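Local coordinates for protein serine racemase (Enterococcus faecalis, PDB 4ECL) that belongs to the alanine racemase family, its cytoplasmic part pairing a TIM-barrel domain with a C-terminal domain rich in beta strands, two copies forming the assembly, at residues A[61-66]-A[79-84]; A[5-10]-A[366-371]; A[227-232]-A[356-361]; A[112-117]-A[147-152]. All blocks are in the same frame, centred on the assembly; numbering follows the deposited sequence.

Contact 1: A[61-66]-A[79-84]; sequences FAVATI and SEILIL
Phe61, Ala62 and Val63 run parallel to Ile81, Leu82 and Ile83, and four backbone hydrogen bonds join the two strands. Phe61 gives its N-H to Glu80 O and accepts from Leu82 N; Val63 N then binds Leu82 O, and Val63 O receives Leu84 N at 2.8 Å in the straightest of the four (170° at the hydrogen). Ile83 shares its face of the sheet with Phe61, Val63 and Ile81, and its side chain forks beyond CB. Ile83 CG2, the branch anti to the backbone N, lies 3.7 Å from Ala64 O and touches the carbonyl carbon of Thr65 as well. The other branch, Ile83 CG1 (chi1 -57°), passes 4.0 Å from Val63 CG2. At the tip, Ile83 CD1 comes to 3.8 Å from Ile66 CA and also meets Ile66 CB, so one isoleucine spans the strand end, the turn and the start of helix 66-74. Val63 CG2 also lies 3.7 Å from Ile81 CG2, the two side chains meeting aslant. Farther back, Ser79 CB sits at the edge of the Phe61 ring, 3.8 Å from Phe61 CE2. Ala62 and Leu82 point to the other face, where Leu84 CD1 reaches 4.0 Å from Ala62 CB. Leu72 of helix 66-74 covers Val63 and Ile81, and Thr65 caps that helix through its OG1, bonded to Glu68 N. Two neighbouring parallel strands joined through a helix packed on one face form a beta-alpha-beta crossover, the repeating unit of the TIM barrel.

Contact 2: A[5-10]-A[366-371]; sequences DRAYLE and HRLNII
Leu9 and Leu368 pack where strand 7-11, near the start of the chain, pairs in parallel with strand 369-372 at its end, within the mixed beta sheet. Both backbone polar atoms of Leu9 bond to the partner strand: Leu9 N binds Asn369 O at 2.7 Å, and Leu9 O receives Ile371 N at 2.8 Å. Its side chain crosses that of Leu368 at about a right angle, with Leu9 CG 4.1 Å from Leu368 CD1. The second methyl of Leu368, CD2, presses on Ala7 CB at 3.7 Å. On the face of Tyr8 and Glu10, Ile371 CD1 lies 4.0 Å from Tyr8 CB. Before the strands begin, the extended Arg6 brings NH1 over one face of the Arg367 guanidinium, the two planes 75° apart. Both arginines form salt bridges with Asp286, which probably offsets their charge; Arg367 also pairs with Asp315 and with Glu68 of the second subunit. Asn369 N bonds Ala7 O only weakly, and a water bridges the two segments here. Lying in the plane of the Arg6 guanidinium at its edge, it accepts from Arg6 NH2 at 2.6 Å and donates to Ala7 O (2.7 Å) and Arg367 O (3.2 Å).

Contact 3: A[227-232]-A[356-361]; sequences VLSSTN and ITNELL
Ser229 and Asn358 meet side chain to side chain: Asn358 ND2 donates to Ser229 OG at 2.7 Å, and the hydroxyl lies almost in the amide plane. Both side chains start beside their own backbone N (chi1 -64° for Ser229, -57° for Asn358), which turns the hydroxyl and the amide toward each other. A water completes a small ring by accepting from Ser229 OG and donating to Asn358 OD1, fixing the rotation of the amide. Ser229 O receives Thr357 N, from the first turn of helix 357-362, in a straight but long and weak bond of 3.3 Å. Thr357 has chi1 -74°, which sends its CG2 toward Val227; Thr357 CG2 meets Val227 CG2 at 3.5 Å, a tight pair. The same rotamer leaves Thr357 OG1 buried without a hydrogen-bond partner in the model, its nearest neighbour across the contact being Leu228 O at 3.6 Å. Val227 CG2 also approaches Leu361 CD1 tip to tip at 4.1 Å. Tyr284 of the second subunit packs on Asn358, and a sulfate ion lies about 4 Å from that side chain. The loop after strand 217-220 thus meets a helix start at the junction of the barrel and C-terminal domains, the two-domain build of the alanine racemase fold.

Contact 4: A[112-117]-A[147-152]; sequences LLNKQG and FSLKHI
Asn114 and His151 join the end of helix 107-114 to the loop leading into strand 152-158, a partly buried loop-to-helix contact at the periphery of the TIM-barrel domain. Asn114 is its centre. With CG anti to the backbone N (chi1 -176°), the amide reaches across to the loop, where Asn114 OD1 accepts His151 N at 2.8 Å in the carbonyl plane. The rest of the amide lies on Leu149: Asn114 ND2 is 3.4 Å from Leu149 CD2, and Asn114 CG is 3.7 Å from Leu149 CB. A water links Asn114 ND2 and Lys150 N, but both bonds are weak. Gly117, with positive phi after the helix, covers one face of the imidazole. Gly117 CA makes a CH-pi contact 3.9 Å from the centroid of the His151 ring, 15° off the normal, while Gly117 O stands over the rim of that face, 3.4 Å from His151 CE1. Lys150 CG lies over the opposite face, near its rim. Deeper in, Leu113 CD2 meets Ile152 CD1 at 4.1 Å, the two side chains crossing at about a right angle, and Ile152 CD1 also touches Asn114 CA. His151 ND1 is hydrogen-bonded to Asp119 OD1. One firm bond thus fixes the Asn114 amide, while the carboxylate of Asp119 and the carbonyl over the ring would probably stabilise positive charge on His151.

Overall arrangement
Contact 1 is the buried one, almost wholly apolar around regular strand pairing; contacts 2, 3 and 4 are only partly buried and add polar side chains. Contacts 1 and 2 are both parallel strand pairs, one closing a short barrel crossover, the other uniting the chain's two ends in the mixed sheet. Contacts 1 and 4 belong to the same barrel domain, their nearest atoms about 8 Å apart, but contact 4 lies far out and depends on an amide and an imidazole. Contact 3 links the domains and holds helix 357-362, followed in the chain by strand 369-372 of contact 2. Contacts 1, 2 and 3 touch the second subunit; contact 4 does not.

Contact 1: A[61-66]-A[79-84]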
loop_
_atom_site.group_PDB
_atom_site.type_symbol
_atom_site.label_atom_id
_atom_site.label_comp_id
_atom_site.label_asym_id
_atom_site.label_seq_id
_atom_site.Cartn_x
_atom_site.Cartn_y
_atom_site.Cartn_z
ATOM N N PHE A 61 -0.557 -21.087 12.374
ATOM C CA PHE A 61 -0.609 -19.826 11.616
ATOM C C PHE A 61 -1.584 -19.899 10.433
ATOM O O PHE A 61 -1.764 -20.958 9.828
ATOM C CB PHE A 61 0.796 -19.428 11.117
ATOM C CG PHE A 61 1.787 -19.252 12.228
ATOM C CD1 PHE A 61 1.883 -18.047 12.896
ATOM C CD2 PHE A 61 2.569 -20.314 12.649
ATOM C CE1 PHE A 61 2.762 -17.898 13.953
ATOM C CE2 PHE A 61 3.449 -20.177 13.702
ATOM C CZ PHE A 61 3.550 -18.965 14.355
ATOM N N ALA A 62 -2.206 -18.762 10.124
ATOM C CA ALA A 62 -3.082 -18.625 8.964
ATOM C C ALA A 62 -2.520 -17.555 8.023
ATOM O O ALA A 62 -2.108 -16.485 8.473
ATOM C CB ALA A 62 -4.469 -18.233 9.412
ATOM N N VAL A 63 -2.505 -17.842 6.721
ATOM C CA VAL A 63 -2.088 -16.863 5.721
ATOM C C VAL A 63 -3.158 -16.786 4.653
ATOM O O VAL A 63 -4.036 -17.646 4.596
ATOM C CB VAL A 63 -0.781 -17.273 5.042
ATOM C CG1 VAL A 63 0.393 -17.038 5.975
ATOM C CG2 VAL A 63 -0.851 -18.727 4.621
ATOM N N ALA A 64 -3.097 -15.768 3.805
ATOM C CA ALA A 64 -4.110 -15.630 2.757
ATOM C C ALA A 64 -3.811 -16.476 1.528
ATOM O O ALA A 64 -4.729 -16.911 0.828
ATOM C CB ALA A 64 -4.272 -14.164 2.347
ATOM N N THR A 65 -2.528 -16.674 1.235
ATOM C CA THR A 65 -2.135 -17.282 -0.030
ATOM C C THR A 65 -1.010 -18.279 0.158
ATOM O O THR A 65 -0.287 -18.215 1.142
ATOM C CB THR A 65 -1.632 -16.227 -1.038
ATOM O OG1 THR A 65 -0.332 -15.778 -0.642
ATOM C CG2 THR A 65 -2.592 -15.032 -1.121
ATOM N N ILE A 66 -0.864 -19.194 -0.798
ATOM C CA ILE A 66 0.217 -20.174 -0.768
ATOM C C ILE A 66 1.601 -19.508 -0.782
ATOM O O ILE A 66 2.547 -20.020 -0.182
ATOM C CB ILE A 66 0.116 -21.176 -1.942
ATOM C CG1 ILE A 66 1.164 -22.282 -1.788
ATOM C CG2 ILE A 66 0.271 -20.455 -3.295
ATOM C CD1 ILE A 66 0.998 -23.421 -2.768
ATOM N N SER A 79 5.730 -24.801 12.294
ATOM C CA SER A 79 4.372 -25.083 12.746
ATOM C C SER A 79 3.381 -25.226 11.591
ATOM O O SER A 79 3.697 -24.924 10.431
ATOM C CB SER A 79 3.890 -23.997 13.701
ATOM O OG SER A 79 4.767 -23.884 14.799
ATOM N N GLU A 80 2.174 -25.687 11.909
ATOM C CA GLU A 80 1.145 -25.805 10.884
ATOM C C GLU A 80 0.753 -24.427 10.363
ATOM O O GLU A 80 0.754 -23.430 11.104
ATOM C CB GLU A 80 -0.080 -26.578 11.396
ATOM C CG GLU A 80 -0.826 -25.918 12.550
ATOM C CD GLU A 80 -1.845 -26.850 13.202
ATOM O OE1 GLU A 80 -1.884 -28.041 12.830
ATOM O OE2 GLU A 80 -2.599 -26.391 14.090
ATOM N N ILE A 81 0.447 -24.380 9.071
ATOM C CA ILE A 81 0.037 -23.154 8.407
ATOM C C ILE A 81 -1.222 -23.441 7.583
ATOM O O ILE A 81 -1.270 -24.415 6.841
ATOM C CB ILE A 81 1.149 -22.649 7.457
ATOM C CG1 ILE A 81 2.459 -22.454 8.218
ATOM C CG2 ILE A 81 0.716 -21.363 6.740
ATOM C CD1 ILE A 81 3.676 -22.334 7.316
ATOM N N LEU A 82 -2.234 -22.594 7.730
ATOM C CA LEU A 82 -3.469 -22.712 6.969
ATOM C C LEU A 82 -3.564 -21.584 5.946
ATOM O O LEU A 82 -3.492 -20.409 6.307
ATOM C CB LEU A 82 -4.671 -22.623 7.908
ATOM C CG LEU A 82 -6.054 -22.599 7.256
ATOM C CD1 LEU A 82 -6.258 -23.877 6.445
ATOM C CD2 LEU A 82 -7.153 -22.442 8.316
ATOM N N ILE A 83 -3.722 -21.943 4.675
ATOM C CA ILE A 83 -4.005 -20.977 3.622
ATOM C C ILE A 83 -5.502 -20.773 3.548
ATOM O O ILE A 83 -6.240 -21.701 3.192
ATOM C CB ILE A 83 -3.515 -21.486 2.276
ATOM C CG1 ILE A 83 -2.025 -21.795 2.366
ATOM C CG2 ILE A 83 -3.808 -20.464 1.165
ATOM C CD1 ILE A 83 -1.565 -22.745 1.322
ATOM N N LEU A 84 -5.943 -19.565 3.883
ATOM C CA LEU A 84 -7.362 -19.254 4.031
ATOM C C LEU A 84 -8.125 -19.095 2.722
ATOM O O LEU A 84 -9.354 -19.209 2.700
ATOM C CB LEU A 84 -7.527 -17.969 4.830
ATOM C CG LEU A 84 -7.001 -18.006 6.250
ATOM C CD1 LEU A 84 -7.003 -16.606 6.840
ATOM C CD2 LEU A 84 -7.898 -18.956 7.058
#

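Contact 2: A[5-10]-A[366-371]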
loop_
_atom_site.group_PDB
_atom_site.type_symbol
_atom_site.label_atom_id
_atom_site.label_comp_id
_atom_site.label_asym_id
_atom_site.label_seq_id
_atom_site.Cartn_x
_atom_site.Cartn_y
_atom_site.Cartn_z
ATOM N N ASP A 5 17.086 5.793 9.543
ATOM C CA ASP A 5 17.432 7.100 8.985
ATOM C C ASP A 5 16.256 7.922 8.436
ATOM O O ASP A 5 16.276 9.154 8.504
ATOM C CB ASP A 5 18.513 6.955 7.910
ATOM C CG ASP A 5 19.882 6.662 8.497
ATOM O OD1 ASP A 5 20.023 6.700 9.738
ATOM O OD2 ASP A 5 20.824 6.408 7.715
ATOM N N ARG A 6 15.239 7.252 7.895
ATOM C CA ARG A 6 14.167 7.941 7.171
ATOM C C ARG A 6 12.772 7.740 7.779
ATOM O O ARG A 6 12.227 8.634 8.418
ATOM C CB ARG A 6 14.177 7.506 5.697
ATOM C CG ARG A 6 13.041 8.049 4.850
ATOM C CD ARG A 6 12.985 7.323 3.519
ATOM N NE ARG A 6 11.776 7.660 2.778
ATOM C CZ ARG A 6 10.723 6.854 2.643
ATOM N NH1 ARG A 6 9.670 7.260 1.945
ATOM N NH2 ARG A 6 10.719 5.645 3.193
ATOM N N ALA A 7 12.183 6.575 7.546
ATOM C CA ALA A 7 10.872 6.266 8.100
ATOM C C ALA A 7 10.829 4.782 8.340
ATOM O O ALA A 7 11.344 4.004 7.537
ATOM C CB ALA A 7 9.763 6.686 7.143
ATOM N N TYR A 8 10.212 4.377 9.443
ATOM C CA TYR A 8 10.268 2.981 9.830
ATOM C C TYR A 8 9.136 2.607 10.757
ATOM O O TYR A 8 8.499 3.478 11.362
ATOM C CB TYR A 8 11.619 2.662 10.481
ATOM C CG TYR A 8 11.955 3.564 11.638
ATOM C CD1 TYR A 8 12.554 4.795 11.425
ATOM C CD2 TYR A 8 11.667 3.190 12.948
ATOM C CE1 TYR A 8 12.870 5.641 12.480
ATOM C CE2 TYR A 8 11.978 4.031 14.019
ATOM C CZ TYR A 8 12.580 5.251 13.769
ATOM O OH TYR A 8 12.896 6.099 14.800
ATOM N N LEU A 9 8.876 1.305 10.826
ATOM C CA LEU A 9 7.944 0.742 11.779
ATOM C C LEU A 9 8.742 0.144 12.917
ATOM O O LEU A 9 9.800 -0.453 12.704
ATOM C CB LEU A 9 7.090 -0.350 11.138
ATOM C CG LEU A 9 6.112 0.091 10.049
ATOM C CD1 LEU A 9 5.587 -1.113 9.298
ATOM C CD2 LEU A 9 4.968 0.885 10.656
ATOM N N GLU A 10 8.220 0.307 14.127
ATOM C CA GLU A 10 8.847 -0.235 15.315
ATOM C C GLU A 10 7.869 -1.243 15.884
ATOM O O GLU A 10 6.703 -0.923 16.118
ATOM C CB GLU A 10 9.136 0.889 16.323
ATOM C CG GLU A 10 10.593 1.282 16.421
ATOM C CD GLU A 10 10.874 2.247 17.574
ATOM O OE1 GLU A 10 11.717 3.150 17.398
ATOM O OE2 GLU A 10 10.254 2.095 18.650
ATOM N N HIS A 366 5.665 -1.133 1.619
ATOM C CA HIS A 366 6.796 -2.057 1.626
ATOM C C HIS A 366 8.135 -1.347 1.785
ATOM O O HIS A 366 9.122 -1.971 2.174
ATOM C CB HIS A 366 6.816 -2.901 0.342
ATOM C CG HIS A 366 7.871 -3.961 0.339
ATOM N ND1 HIS A 366 8.955 -3.934 -0.514
ATOM C CD2 HIS A 366 8.026 -5.067 1.106
ATOM C CE1 HIS A 366 9.723 -4.982 -0.279
ATOM N NE2 HIS A 366 9.183 -5.685 0.700
ATOM N N ARG A 367 8.167 -0.050 1.469
ATOM C CA ARG A 367 9.390 0.757 1.539
ATOM C C ARG A 367 9.839 1.040 2.980
ATOM O O ARG A 367 11.018 1.313 3.227
ATOM C CB ARG A 367 9.193 2.078 0.768
ATOM C CG ARG A 367 10.441 2.914 0.536
ATOM C CD ARG A 367 10.227 3.991 -0.560
ATOM N NE ARG A 367 9.196 4.966 -0.196
ATOM C CZ ARG A 367 8.774 5.951 -0.984
ATOM N NH1 ARG A 367 9.299 6.115 -2.196
ATOM N NH2 ARG A 367 7.830 6.784 -0.556
ATOM N N LEU A 368 8.905 0.978 3.925
ATOM C CA LEU A 368 9.204 1.268 5.334
ATOM C C LEU A 368 10.122 0.215 5.922
ATOM O O LEU A 368 9.877 -0.974 5.756
ATOM C CB LEU A 368 7.908 1.300 6.151
ATOM C CG LEU A 368 6.940 2.455 5.891
ATOM C CD1 LEU A 368 5.625 2.247 6.633
ATOM C CD2 LEU A 368 7.601 3.760 6.309
ATOM N N ASN A 369 11.162 0.635 6.642
ATOM C CA ASN A 369 12.009 -0.335 7.322
ATOM C C ASN A 369 11.315 -0.836 8.579
ATOM O O ASN A 369 10.512 -0.125 9.175
ATOM C CB ASN A 369 13.384 0.245 7.640
ATOM C CG ASN A 369 14.223 0.462 6.389
ATOM O OD1 ASN A 369 14.494 1.600 5.989
ATOM N ND2 ASN A 369 14.629 -0.636 5.757
ATOM N N ILE A 370 11.603 -2.070 8.971
ATOM C CA ILE A 370 10.966 -2.639 10.160
ATOM C C ILE A 370 11.983 -2.980 11.239
ATOM O O ILE A 370 12.933 -3.723 10.997
ATOM C CB ILE A 370 10.114 -3.875 9.820
ATOM C CG1 ILE A 370 9.047 -3.497 8.791
ATOM C CG2 ILE A 370 9.487 -4.436 11.075
ATOM C CD1 ILE A 370 7.996 -4.551 8.581
ATOM N N ILE A 371 11.781 -2.415 12.425
ATOM C CA ILE A 371 12.691 -2.619 13.542
ATOM C C ILE A 371 11.990 -3.209 14.774
ATOM O O ILE A 371 10.933 -2.727 15.190
ATOM C CB ILE A 371 13.399 -1.298 13.926
ATOM C CG1 ILE A 371 14.541 -1.003 12.954
ATOM C CG2 ILE A 371 13.960 -1.363 15.321
ATOM C CD1 ILE A 371 14.129 -0.185 11.763
HETATM O O HOH W 1 11.788 3.928 4.831
#

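Contact 3: A[227-232]-A[356-361]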
loop_
_atom_site.group_PDB
_atom_site.type_symbol
_atom_site.label_atom_id
_atom_site.label_comp_id
_atom_site.label_asym_id
_atom_site.label_seq_id
_atom_site.Cartn_x
_atom_site.Cartn_y
_atom_site.Cartn_z
ATOM N N VAL A 227 -4.707 -3.848 18.651
ATOM C CA VAL A 227 -5.533 -2.777 18.136
ATOM C C VAL A 227 -6.930 -3.335 17.917
ATOM O O VAL A 227 -7.083 -4.499 17.535
ATOM C CB VAL A 227 -4.956 -2.265 16.818
ATOM C CG1 VAL A 227 -3.670 -1.512 17.078
ATOM C CG2 VAL A 227 -4.671 -3.432 15.888
ATOM N N LEU A 228 -7.956 -2.536 18.177
ATOM C CA LEU A 228 -9.294 -2.966 17.799
ATOM C C LEU A 228 -9.813 -2.167 16.603
ATOM O O LEU A 228 -9.741 -0.939 16.595
ATOM C CB LEU A 228 -10.257 -2.929 18.989
ATOM C CG LEU A 228 -9.959 -3.985 20.060
ATOM C CD1 LEU A 228 -11.165 -4.162 20.973
ATOM C CD2 LEU A 228 -9.543 -5.326 19.442
ATOM N N SER A 229 -10.326 -2.890 15.606
ATOM C CA SER A 229 -10.724 -2.353 14.291
ATOM C C SER A 229 -11.325 -0.939 14.291
ATOM O O SER A 229 -11.193 -0.196 13.308
ATOM C CB SER A 229 -11.679 -3.330 13.581
ATOM O OG SER A 229 -11.041 -4.564 13.285
ATOM N N SER A 230 -11.984 -0.590 15.396
ATOM C CA SER A 230 -12.499 0.754 15.613
ATOM C C SER A 230 -12.399 1.133 17.086
ATOM O O SER A 230 -11.803 0.408 17.890
ATOM C CB SER A 230 -13.954 0.861 15.148
ATOM O OG SER A 230 -14.054 0.700 13.743
ATOM N N THR A 231 -12.998 2.268 17.429
ATOM C CA THR A 231 -13.018 2.768 18.799
ATOM C C THR A 231 -14.344 3.486 19.053
ATOM O O THR A 231 -14.765 4.300 18.232
ATOM C CB THR A 231 -11.838 3.747 19.057
ATOM O OG1 THR A 231 -11.596 4.549 17.890
ATOM C CG2 THR A 231 -10.568 2.983 19.411
ATOM N N ASN A 232 -15.020 3.184 20.161
ATOM C CA ASN A 232 -14.612 2.158 21.114
ATOM C C ASN A 232 -15.792 1.250 21.454
ATOM O O ASN A 232 -16.654 1.623 22.258
ATOM C CB ASN A 232 -14.103 2.797 22.413
ATOM C CG ASN A 232 -12.899 3.694 22.201
ATOM O OD1 ASN A 232 -11.753 3.242 22.268
ATOM N ND2 ASN A 232 -13.150 4.975 21.949
ATOM N N ILE A 356 -10.405 1.793 8.540
ATOM C CA ILE A 356 -10.414 0.921 9.692
ATOM C C ILE A 356 -9.009 0.421 9.890
ATOM O O ILE A 356 -8.218 0.387 8.953
ATOM C CB ILE A 356 -11.328 -0.313 9.501
ATOM C CG1 ILE A 356 -10.984 -1.035 8.200
ATOM C CG2 ILE A 356 -12.797 0.075 9.548
ATOM C CD1 ILE A 356 -11.475 -2.464 8.176
ATOM N N THR A 357 -8.722 0.007 11.113
ATOM C CA THR A 357 -7.386 -0.406 11.499
ATOM C C THR A 357 -6.801 -1.438 10.556
ATOM O O THR A 357 -5.636 -1.352 10.185
ATOM C CB THR A 357 -7.413 -0.989 12.919
ATOM O OG1 THR A 357 -7.555 0.083 13.859
ATOM C CG2 THR A 357 -6.130 -1.736 13.207
ATOM N N ASN A 358 -7.632 -2.405 10.161
ATOM C CA ASN A 358 -7.193 -3.525 9.338
ATOM C C ASN A 358 -6.581 -2.995 8.048
ATOM O O ASN A 358 -5.549 -3.478 7.588
ATOM C CB ASN A 358 -8.373 -4.476 9.009
ATOM C CG ASN A 358 -9.069 -5.029 10.255
ATOM O OD1 ASN A 358 -9.277 -6.247 10.376
ATOM N ND2 ASN A 358 -9.447 -4.142 11.179
ATOM N N GLU A 359 -7.228 -1.994 7.470
ATOM C CA GLU A 359 -6.777 -1.452 6.188
ATOM C C GLU A 359 -5.553 -0.544 6.354
ATOM O O GLU A 359 -4.604 -0.617 5.568
ATOM C CB GLU A 359 -7.907 -0.697 5.475
ATOM C CG GLU A 359 -7.449 -0.033 4.175
ATOM C CD GLU A 359 -8.479 0.902 3.561
ATOM O OE1 GLU A 359 -9.435 1.314 4.256
ATOM O OE2 GLU A 359 -8.317 1.234 2.368
ATOM N N LEU A 360 -5.576 0.309 7.375
ATOM C CA LEU A 360 -4.452 1.211 7.635
ATOM C C LEU A 360 -3.169 0.414 7.817
ATOM O O LEU A 360 -2.148 0.710 7.204
ATOM C CB LEU A 360 -4.712 2.049 8.886
ATOM C CG LEU A 360 -3.592 3.025 9.277
ATOM C CD1 LEU A 360 -3.466 4.149 8.245
ATOM C CD2 LEU A 360 -3.810 3.587 10.688
ATOM N N LEU A 361 -3.252 -0.635 8.623
ATOM C CA LEU A 361 -2.081 -1.412 9.002
ATOM C C LEU A 361 -1.608 -2.358 7.922
ATOM O O LEU A 361 -0.412 -2.422 7.634
ATOM C CB LEU A 361 -2.344 -2.193 10.293
ATOM C CG LEU A 361 -2.519 -1.365 11.569
ATOM C CD1 LEU A 361 -2.317 -2.246 12.790
ATOM C CD2 LEU A 361 -1.578 -0.165 11.611
HETATM O O HOH W 2 -11.412 -7.438 12.271
#

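Contact 4: A[112-117]-A[147-152]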
loop_
_atom_site.group_PDB
_atom_site.type_symbol
_atom_site.label_atom_id
_atom_site.label_comp_id
_atom_site.label_asym_id
_atom_site.label_seq_id
_atom_site.Cartn_x
_atom_site.Cartn_y
_atom_site.Cartn_z
ATOM N N LEU A 112 -11.055 -31.087 -7.901
ATOM C CA LEU A 112 -9.960 -30.710 -8.784
ATOM C C LEU A 112 -8.593 -30.773 -8.102
ATOM O O LEU A 112 -7.600 -31.181 -8.714
ATOM C CB LEU A 112 -10.205 -29.307 -9.340
ATOM C CG LEU A 112 -9.282 -28.801 -10.448
ATOM C CD1 LEU A 112 -9.234 -29.784 -11.599
ATOM C CD2 LEU A 112 -9.763 -27.449 -10.942
ATOM N N LEU A 113 -8.539 -30.351 -6.843
ATOM C CA LEU A 113 -7.301 -30.439 -6.079
ATOM C C LEU A 113 -6.921 -31.899 -5.816
ATOM O O LEU A 113 -5.736 -32.259 -5.857
ATOM C CB LEU A 113 -7.440 -29.690 -4.745
ATOM C CG LEU A 113 -6.159 -29.554 -3.922
ATOM C CD1 LEU A 113 -5.161 -28.656 -4.629
ATOM C CD2 LEU A 113 -6.465 -29.028 -2.532
ATOM N N ASN A 114 -7.931 -32.724 -5.542
ATOM C CA ASN A 114 -7.738 -34.153 -5.294
ATOM C C ASN A 114 -7.160 -34.853 -6.520
ATOM O O ASN A 114 -6.300 -35.729 -6.404
ATOM C CB ASN A 114 -9.067 -34.807 -4.906
ATOM C CG ASN A 114 -8.919 -36.279 -4.529
ATOM O OD1 ASN A 114 -8.031 -36.655 -3.760
ATOM N ND2 ASN A 114 -9.794 -37.117 -5.073
ATOM N N LYS A 115 -7.627 -34.443 -7.696
ATOM C CA LYS A 115 -7.224 -35.077 -8.948
ATOM C C LYS A 115 -5.771 -34.818 -9.306
ATOM O O LYS A 115 -5.213 -35.500 -10.162
ATOM C CB LYS A 115 -8.139 -34.637 -10.089
ATOM C CG LYS A 115 -9.555 -35.146 -9.928
ATOM C CD LYS A 115 -10.468 -34.635 -11.019
ATOM C CE LYS A 115 -11.827 -35.309 -10.933
ATOM N NZ LYS A 115 -11.724 -36.781 -11.146
ATOM N N GLN A 116 -5.150 -33.843 -8.647
ATOM C CA GLN A 116 -3.743 -33.552 -8.906
ATOM C C GLN A 116 -2.846 -34.695 -8.417
ATOM O O GLN A 116 -1.700 -34.822 -8.847
ATOM C CB GLN A 116 -3.342 -32.215 -8.292
ATOM C CG GLN A 116 -4.250 -31.068 -8.705
ATOM C CD GLN A 116 -4.413 -30.973 -10.212
ATOM O OE1 GLN A 116 -3.432 -30.854 -10.945
ATOM N NE2 GLN A 116 -5.658 -31.023 -10.681
ATOM N N GLY A 117 -3.381 -35.532 -7.531
ATOM C CA GLY A 117 -2.694 -36.733 -7.088
ATOM C C GLY A 117 -1.731 -36.564 -5.925
ATOM O O GLY A 117 -1.062 -37.521 -5.524
ATOM N N PHE A 147 -15.073 -35.439 2.520
ATOM C CA PHE A 147 -14.395 -36.224 3.548
ATOM C C PHE A 147 -13.985 -37.613 3.052
ATOM O O PHE A 147 -13.416 -38.405 3.806
ATOM C CB PHE A 147 -15.282 -36.370 4.783
ATOM C CG PHE A 147 -15.210 -35.208 5.718
ATOM C CD1 PHE A 147 -14.225 -35.150 6.690
ATOM C CD2 PHE A 147 -16.132 -34.176 5.638
ATOM C CE1 PHE A 147 -14.149 -34.081 7.557
ATOM C CE2 PHE A 147 -16.063 -33.097 6.503
ATOM C CZ PHE A 147 -15.068 -33.052 7.472
ATOM N N SER A 148 -14.284 -37.904 1.791
ATOM C CA SER A 148 -13.929 -39.183 1.201
ATOM C C SER A 148 -13.054 -39.034 -0.038
ATOM O O SER A 148 -13.064 -39.895 -0.916
ATOM C CB SER A 148 -15.193 -39.982 0.856
ATOM O OG SER A 148 -16.006 -40.151 2.005
ATOM N N LEU A 149 -12.299 -37.947 -0.115
ATOM C CA LEU A 149 -11.342 -37.775 -1.205
ATOM C C LEU A 149 -9.993 -38.409 -0.870
ATOM O O LEU A 149 -9.430 -38.181 0.201
ATOM C CB LEU A 149 -11.186 -36.302 -1.551
ATOM C CG LEU A 149 -12.480 -35.720 -2.107
ATOM C CD1 LEU A 149 -12.441 -34.209 -2.148
ATOM C CD2 LEU A 149 -12.720 -36.288 -3.494
ATOM N N LYS A 150 -9.490 -39.206 -1.807
ATOM C CA LYS A 150 -8.307 -40.048 -1.617
ATOM C C LYS A 150 -7.029 -39.309 -1.201
ATOM O O LYS A 150 -6.253 -39.810 -0.383
ATOM C CB LYS A 150 -8.066 -40.853 -2.901
ATOM C CG LYS A 150 -6.711 -41.517 -3.032
ATOM C CD LYS A 150 -6.628 -42.204 -4.391
ATOM C CE LYS A 150 -5.286 -42.878 -4.625
ATOM N NZ LYS A 150 -5.233 -43.505 -5.979
ATOM N N HIS A 151 -6.807 -38.120 -1.752
ATOM C CA HIS A 151 -5.554 -37.418 -1.501
ATOM C C HIS A 151 -5.697 -36.232 -0.561
ATOM O O HIS A 151 -4.701 -35.603 -0.196
ATOM C CB HIS A 151 -4.921 -36.976 -2.818
ATOM C CG HIS A 151 -4.488 -38.115 -3.688
ATOM N ND1 HIS A 151 -3.363 -38.866 -3.422
ATOM C CD2 HIS A 151 -5.029 -38.632 -4.816
ATOM C CE1 HIS A 151 -3.228 -39.796 -4.349
ATOM N NE2 HIS A 151 -4.225 -39.677 -5.208
ATOM N N ILE A 152 -6.931 -35.925 -0.174
ATOM C CA ILE A 152 -7.194 -34.806 0.725
ATOM C C ILE A 152 -7.507 -35.315 2.123
ATOM O O ILE A 152 -8.499 -36.017 2.313
ATOM C CB ILE A 152 -8.403 -33.976 0.254
ATOM C CG1 ILE A 152 -8.266 -33.590 -1.219
ATOM C CG2 ILE A 152 -8.590 -32.749 1.135
ATOM C CD1 ILE A 152 -6.932 -33.043 -1.605
HETATM O O HOH W 3 -11.146 -40.220 -4.507
#